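Local structure of D-3-phosphoglycerate dehydrogenase (Sulfolobus tokodaii, 2EKL) at residues 41-44 and 45-49; 57-60 and 61-64. The protein probably catalyses the NAD-dependent oxidation of D-3-phosphoglycerate, the step that opens the phosphorylated pathway of serine biosynthesis. All blocks are in the same frame, centred on the assembly; numbering follows the deposited sequence.

Contact 1 (41-44 and 45-49); sequences LNII and GNYDI
Ile43 holds CG1 between its backbone N and carbonyl carbon (chi1 68°), while Tyr47 turns its ring back beside its own N, with CG opposite the carbonyl carbon (chi1 -59°); together these torsions bring the end of the isoleucine to the ring. The two side chains meet obliquely: Ile43 CD1 lies 4.0 Å from Tyr47 CE2 and also approaches the hydroxyl. A branched aliphatic chain suits this place, since Ile43 packs in addition against Met32 and Ile35. Backbone oxygens border the same ring, Ile44 O at its edge and Ile43 O obliquely, 3.3 Å from Tyr47 CE2.

Two overlapping type I turns follow helix 37-43. Asn46 N donates to Ile43 O at 3.0 Å and almost straight (168°), and Tyr47 N reaches Ile44 O at 3.2 Å. These turns lead the chain into strand 49-52 and so belong to a right-handed beta-alpha-beta crossover of the parallel sheet. Gly45 has backbone angles open to any residue, so no special conformation demands glycine; its N donates to a water 2.9 Å away that in turn donates to Leu41 O. A second water bridges Ile44 O and Tyr47 O, giving Ile44 O a further partner.

At the far end of the ring, Tyr47 OH is hydrogen-bonded to Asp30 of strand 28-31. A phenylalanine in place of Tyr47 lacks the hydroxyl and would probably leave the Asp30 carboxylate without this partner. The next residue, Asp48, forms a salt bridge with Lys70.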
ATOM      1  N   LEU A  41      19.324 -21.899 -33.396  1.00 30.96           N
ATOM      2  CA  LEU A  41      18.927 -22.074 -34.785  1.00 32.19           C
ATOM      3  C   LEU A  41      19.501 -23.359 -35.370  1.00 31.94           C
ATOM      4  O   LEU A  41      18.885 -23.986 -36.230  1.00 33.52           O
ATOM      5  CB  LEU A  41      19.397 -20.885 -35.623  1.00 32.99           C
ATOM      6  CG  LEU A  41      18.677 -19.555 -35.404  1.00 34.65           C
ATOM      7  CD1 LEU A  41      19.409 -18.450 -36.149  1.00 35.91           C
ATOM      8  CD2 LEU A  41      17.237 -19.665 -35.884  1.00 34.90           C
ATOM      9  N   ASN A  42      20.680 -23.751 -34.901  1.00 31.71           N
ATOM     10  CA  ASN A  42      21.322 -24.956 -35.408  1.00 31.98           C
ATOM     11  C   ASN A  42      20.647 -26.248 -34.965  1.00 31.56           C
ATOM     12  O   ASN A  42      20.706 -27.253 -35.675  1.00 31.09           O
ATOM     13  CB  ASN A  42      22.796 -25.000 -34.983  1.00 34.89           C
ATOM     14  CG  ASN A  42      23.616 -23.879 -35.595  1.00 38.06           C
ATOM     15  OD1 ASN A  42      23.548 -23.628 -36.798  1.00 41.11           O
ATOM     16  ND2 ASN A  42      24.408 -23.207 -34.767  1.00 40.23           N
ATOM     17  N   ILE A  43      19.991 -26.229 -33.807  1.00 30.39           N
ATOM     18  CA  ILE A  43      19.363 -27.444 -33.297  1.00 29.97           C
ATOM     19  C   ILE A  43      17.849 -27.441 -33.107  1.00 29.43           C
ATOM     20  O   ILE A  43      17.266 -28.490 -32.834  1.00 28.20           O
ATOM     21  CB  ILE A  43      19.988 -27.854 -31.948  1.00 30.00           C
ATOM     22  CG1 ILE A  43      19.621 -26.830 -30.869  1.00 28.91           C
ATOM     23  CG2 ILE A  43      21.501 -27.954 -32.085  1.00 30.18           C
ATOM     24  CD1 ILE A  43      20.050 -27.237 -29.469  1.00 29.73           C
ATOM     25  N   ILE A  44      17.208 -26.286 -33.249  1.00 28.58           N
ATOM     26  CA  ILE A  44      15.762 -26.222 -33.041  1.00 28.88           C
ATOM     27  C   ILE A  44      14.972 -27.206 -33.907  1.00 29.01           C
ATOM     28  O   ILE A  44      13.899 -27.670 -33.516  1.00 28.56           O
ATOM     29  CB  ILE A  44      15.221 -24.790 -33.274  1.00 28.74           C
ATOM     30  CG1 ILE A  44      13.739 -24.729 -32.894  1.00 28.34           C
ATOM     31  CG2 ILE A  44      15.419 -24.376 -34.725  1.00 30.06           C
ATOM     32  CD1 ILE A  44      13.455 -25.139 -31.456  1.00 29.72           C
ATOM     33  N   GLY A  45      15.514 -27.535 -35.073  1.00 29.60           N
ATOM     34  CA  GLY A  45      14.830 -28.451 -35.967  1.00 29.51           C
ATOM     35  C   GLY A  45      14.645 -29.861 -35.436  1.00 29.99           C
ATOM     36  O   GLY A  45      13.892 -30.642 -36.015  1.00 31.53           O
ATOM     37  N   ASN A  46      15.314 -30.195 -34.336  1.00 29.03           N
ATOM     38  CA  ASN A  46      15.208 -31.534 -33.774  1.00 29.09           C
ATOM     39  C   ASN A  46      14.163 -31.667 -32.673  1.00 27.70           C
ATOM     40  O   ASN A  46      14.009 -32.744 -32.100  1.00 28.33           O
ATOM     41  CB  ASN A  46      16.552 -31.980 -33.189  1.00 31.40           C
ATOM     42  CG  ASN A  46      17.720 -31.700 -34.111  1.00 33.19           C
ATOM     43  OD1 ASN A  46      17.661 -31.970 -35.309  1.00 33.97           O
ATOM     44  ND2 ASN A  46      18.799 -31.170 -33.548  1.00 34.14           N
ATOM     45  N   TYR A  47      13.434 -30.595 -32.379  1.00 25.40           N
ATOM     46  CA  TYR A  47      12.474 -30.649 -31.279  1.00 24.59           C
ATOM     47  C   TYR A  47      10.997 -30.483 -31.607  1.00 23.32           C
ATOM     48  O   TYR A  47      10.620 -29.743 -32.513  1.00 24.50           O
ATOM     49  CB  TYR A  47      12.870 -29.612 -30.226  1.00 22.55           C
ATOM     50  CG  TYR A  47      14.260 -29.823 -29.668  1.00 24.01           C
ATOM     51  CD1 TYR A  47      14.488 -30.728 -28.633  1.00 23.46           C
ATOM     52  CD2 TYR A  47      15.353 -29.141 -30.200  1.00 25.09           C
ATOM     53  CE1 TYR A  47      15.775 -30.950 -28.138  1.00 25.82           C
ATOM     54  CE2 TYR A  47      16.641 -29.355 -29.717  1.00 25.48           C
ATOM     55  CZ  TYR A  47      16.844 -30.257 -28.689  1.00 25.54           C
ATOM     56  OH  TYR A  47      18.118 -30.462 -28.216  1.00 27.16           O
ATOM     57  N   ASP A  48      10.175 -31.178 -30.826  1.00 23.71           N
ATOM     58  CA  ASP A  48       8.720 -31.149 -30.950  1.00 23.54           C
ATOM     59  C   ASP A  48       8.177 -30.062 -30.032  1.00 23.98           C
ATOM     60  O   ASP A  48       7.110 -29.492 -30.276  1.00 23.36           O
ATOM     61  CB  ASP A  48       8.126 -32.479 -30.490  1.00 24.01           C
ATOM     62  CG  ASP A  48       8.688 -33.658 -31.241  1.00 25.62           C
ATOM     63  OD1 ASP A  48       8.295 -33.853 -32.411  1.00 27.46           O
ATOM     64  OD2 ASP A  48       9.523 -34.381 -30.658  1.00 24.69           O
ATOM     65  N   ILE A  49       8.923 -29.791 -28.967  1.00 22.06           N
ATOM     66  CA  ILE A  49       8.524 -28.805 -27.969  1.00 21.61           C
ATOM     67  C   ILE A  49       9.681 -27.890 -27.578  1.00 22.01           C
ATOM     68  O   ILE A  49      10.816 -28.338 -27.447  1.00 21.08           O
ATOM     69  CB  ILE A  49       8.047 -29.503 -26.669  1.00 21.69           C
ATOM     70  CG1 ILE A  49       6.907 -30.478 -26.974  1.00 21.89           C
ATOM     71  CG2 ILE A  49       7.614 -28.461 -25.647  1.00 21.67           C
ATOM     72  CD1 ILE A  49       6.544 -31.382 -25.809  1.00 20.68           C
TER
HETATM   73  O   HOH W   1      17.832 -26.983 -36.656  1.00 33.46           O
HETATM   74  O   HOH W   2      11.550 -28.396 -34.668  1.00 27.05           O

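Contact 2 (57-60 and 61-64); sequences KVTK and DVIE
Val58 and Ile63 form the apolar side of this helix start: their chains cross at about a right angle, with Val58 CG1 3.9 Å from Ile63 CG1. Val58 directs CG1 there by setting it opposite its backbone N (chi1 -176°). Val58 is the centre of an inverse gamma turn, closed by a weak bond from Thr59 N to Lys57 O, which leads into the N-cap. Thr59, at the N-cap, offers its carbonyl rather than its side chain: Thr59 O accepts Ile63 N at 3.1 Å and, only weakly, Val62 N. One residue on, Glu64 N bonds to Lys60 O at 3.0 Å. Val62 tucks CG2 3.7 Å from Lys57 O, a small branched residue fitting close to the backbone.

The other side is exposed and polar. Thr59 OG1 donates to Asp61 OD1, though the modelled separation is doubtfully short. Lys60 and Glu64, one turn apart, run alongside each other, and Lys60 CG lies 4.0 Å from Glu64 CD, while Lys60 NZ stays 6.1 Å from Glu64 OE2, too far for a salt bridge.

Ile63 packs onto Glu86 and Ala87 of helix 84-89, and Val62 onto Leu41 of helix 37-43, so helix 60-65 lies between these two neighbours.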
ATOM      1  N   LYS A  57      14.222 -15.462 -27.728  1.00 34.93           N
ATOM      2  CA  LYS A  57      13.203 -14.912 -28.612  1.00 35.17           C
ATOM      3  C   LYS A  57      12.803 -15.923 -29.681  1.00 35.01           C
ATOM      4  O   LYS A  57      13.623 -16.317 -30.513  1.00 36.00           O
ATOM      5  CB  LYS A  57      13.717 -13.632 -29.277  1.00 36.56           C
ATOM      6  CG  LYS A  57      14.024 -12.506 -28.298  1.00 38.93           C
ATOM      7  CD  LYS A  57      12.799 -12.151 -27.459  1.00 40.87           C
ATOM      8  CE  LYS A  57      13.067 -10.958 -26.553  1.00 42.81           C
ATOM      9  NZ  LYS A  57      14.192 -11.206 -25.610  1.00 45.60           N
ATOM     10  N   VAL A  58      11.543 -16.340 -29.651  1.00 33.64           N
ATOM     11  CA  VAL A  58      11.033 -17.303 -30.617  1.00 33.98           C
ATOM     12  C   VAL A  58      10.481 -16.543 -31.815  1.00 35.16           C
ATOM     13  O   VAL A  58       9.268 -16.425 -31.995  1.00 34.03           O
ATOM     14  CB  VAL A  58       9.924 -18.182 -29.996  1.00 33.73           C
ATOM     15  CG1 VAL A  58       9.482 -19.251 -30.985  1.00 33.16           C
ATOM     16  CG2 VAL A  58      10.439 -18.829 -28.717  1.00 32.86           C
ATOM     17  N   THR A  59      11.394 -16.021 -32.628  1.00 36.45           N
ATOM     18  CA  THR A  59      11.040 -15.249 -33.808  1.00 39.08           C
ATOM     19  C   THR A  59      10.633 -16.112 -34.997  1.00 39.42           C
ATOM     20  O   THR A  59      10.723 -17.340 -34.955  1.00 39.09           O
ATOM     21  CB  THR A  59      12.207 -14.341 -34.226  1.00 39.65           C
ATOM     22  OG1 THR A  59      13.394 -15.130 -34.376  1.00 43.00           O
ATOM     23  CG2 THR A  59      12.450 -13.273 -33.172  1.00 39.88           C
ATOM     24  N   LYS A  60      10.186 -15.450 -36.058  1.00 39.40           N
ATOM     25  CA  LYS A  60       9.744 -16.126 -37.271  1.00 40.46           C
ATOM     26  C   LYS A  60      10.772 -17.101 -37.834  1.00 40.19           C
ATOM     27  O   LYS A  60      10.431 -18.230 -38.184  1.00 40.20           O
ATOM     28  CB  LYS A  60       9.377 -15.086 -38.333  1.00 41.05           C
ATOM     29  CG  LYS A  60       8.886 -15.667 -39.651  1.00 43.85           C
ATOM     30  CD  LYS A  60       8.408 -14.567 -40.591  1.00 43.99           C
ATOM     31  CE  LYS A  60       9.499 -13.533 -40.843  1.00 46.88           C
ATOM     32  NZ  LYS A  60       9.034 -12.416 -41.712  1.00 47.27           N
ATOM     33  N   ASP A  61      12.028 -16.670 -37.917  1.00 40.71           N
ATOM     34  CA  ASP A  61      13.084 -17.523 -38.456  1.00 41.67           C
ATOM     35  C   ASP A  61      13.349 -18.737 -37.569  1.00 40.96           C
ATOM     36  O   ASP A  61      13.752 -19.793 -38.059  1.00 41.04           O
ATOM     37  CB  ASP A  61      14.376 -16.722 -38.643  1.00 44.14           C
ATOM     38  CG  ASP A  61      15.076 -16.424 -37.333  1.00 46.36           C
ATOM     39  OD1 ASP A  61      14.428 -15.868 -36.424  1.00 48.64           O
ATOM     40  OD2 ASP A  61      16.278 -16.742 -37.217  1.00 48.91           O
ATOM     41  N   VAL A  62      13.127 -18.589 -36.266  1.00 39.54           N
ATOM     42  CA  VAL A  62      13.336 -19.697 -35.338  1.00 37.81           C
ATOM     43  C   VAL A  62      12.275 -20.766 -35.577  1.00 36.66           C
ATOM     44  O   VAL A  62      12.572 -21.962 -35.587  1.00 34.91           O
ATOM     45  CB  VAL A  62      13.249 -19.231 -33.867  1.00 38.25           C
ATOM     46  CG1 VAL A  62      13.388 -20.428 -32.934  1.00 37.82           C
ATOM     47  CG2 VAL A  62      14.336 -18.210 -33.578  1.00 38.05           C
ATOM     48  N   ILE A  63      11.034 -20.326 -35.769  1.00 35.83           N
ATOM     49  CA  ILE A  63       9.922 -21.237 -36.009  1.00 35.52           C
ATOM     50  C   ILE A  63      10.079 -21.954 -37.347  1.00 36.03           C
ATOM     51  O   ILE A  63       9.794 -23.147 -37.459  1.00 34.55           O
ATOM     52  CB  ILE A  63       8.570 -20.478 -35.995  1.00 36.35           C
ATOM     53  CG1 ILE A  63       8.271 -19.982 -34.577  1.00 36.49           C
ATOM     54  CG2 ILE A  63       7.452 -21.384 -36.491  1.00 36.03           C
ATOM     55  CD1 ILE A  63       7.009 -19.145 -34.464  1.00 37.81           C
ATOM     56  N   GLU A  64      10.532 -21.222 -38.359  1.00 36.81           N
ATOM     57  CA  GLU A  64      10.721 -21.800 -39.685  1.00 38.18           C
ATOM     58  C   GLU A  64      11.748 -22.925 -39.619  1.00 37.16           C
ATOM     59  O   GLU A  64      11.580 -23.971 -40.243  1.00 37.08           O
ATOM     60  CB  GLU A  64      11.188 -20.727 -40.670  1.00 40.00           C
ATOM     61  CG  GLU A  64      10.210 -19.572 -40.829  1.00 44.09           C
ATOM     62  CD  GLU A  64      10.677 -18.540 -41.838  1.00 46.54           C
ATOM     63  OE1 GLU A  64      11.775 -17.971 -41.650  1.00 48.24           O
ATOM     64  OE2 GLU A  64       9.943 -18.298 -42.820  1.00 47.68           O
TER

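From the N terminus, the chain leaves strand 28-31, forms helix 37-43 and makes its bend at contact 1, from which strand 49-52 follows. The chain then loops to contact 2, where helix 60-65 begins, and goes on to strand 71-74. The two contacts are therefore in series, neither nested nor crossed: one follows a helix, the other starts the next. Their centres are about 11 Å apart and they touch directly, with Leu41 CD2 3.4 Å from Asp61 OD2 and Ile44 CG2 3.8 Å from Val62 O. Lys65 adds a hydrogen bond to Leu41 O. Successive crossover helices of the five-stranded parallel sheet are thus joined, away from the NAD site.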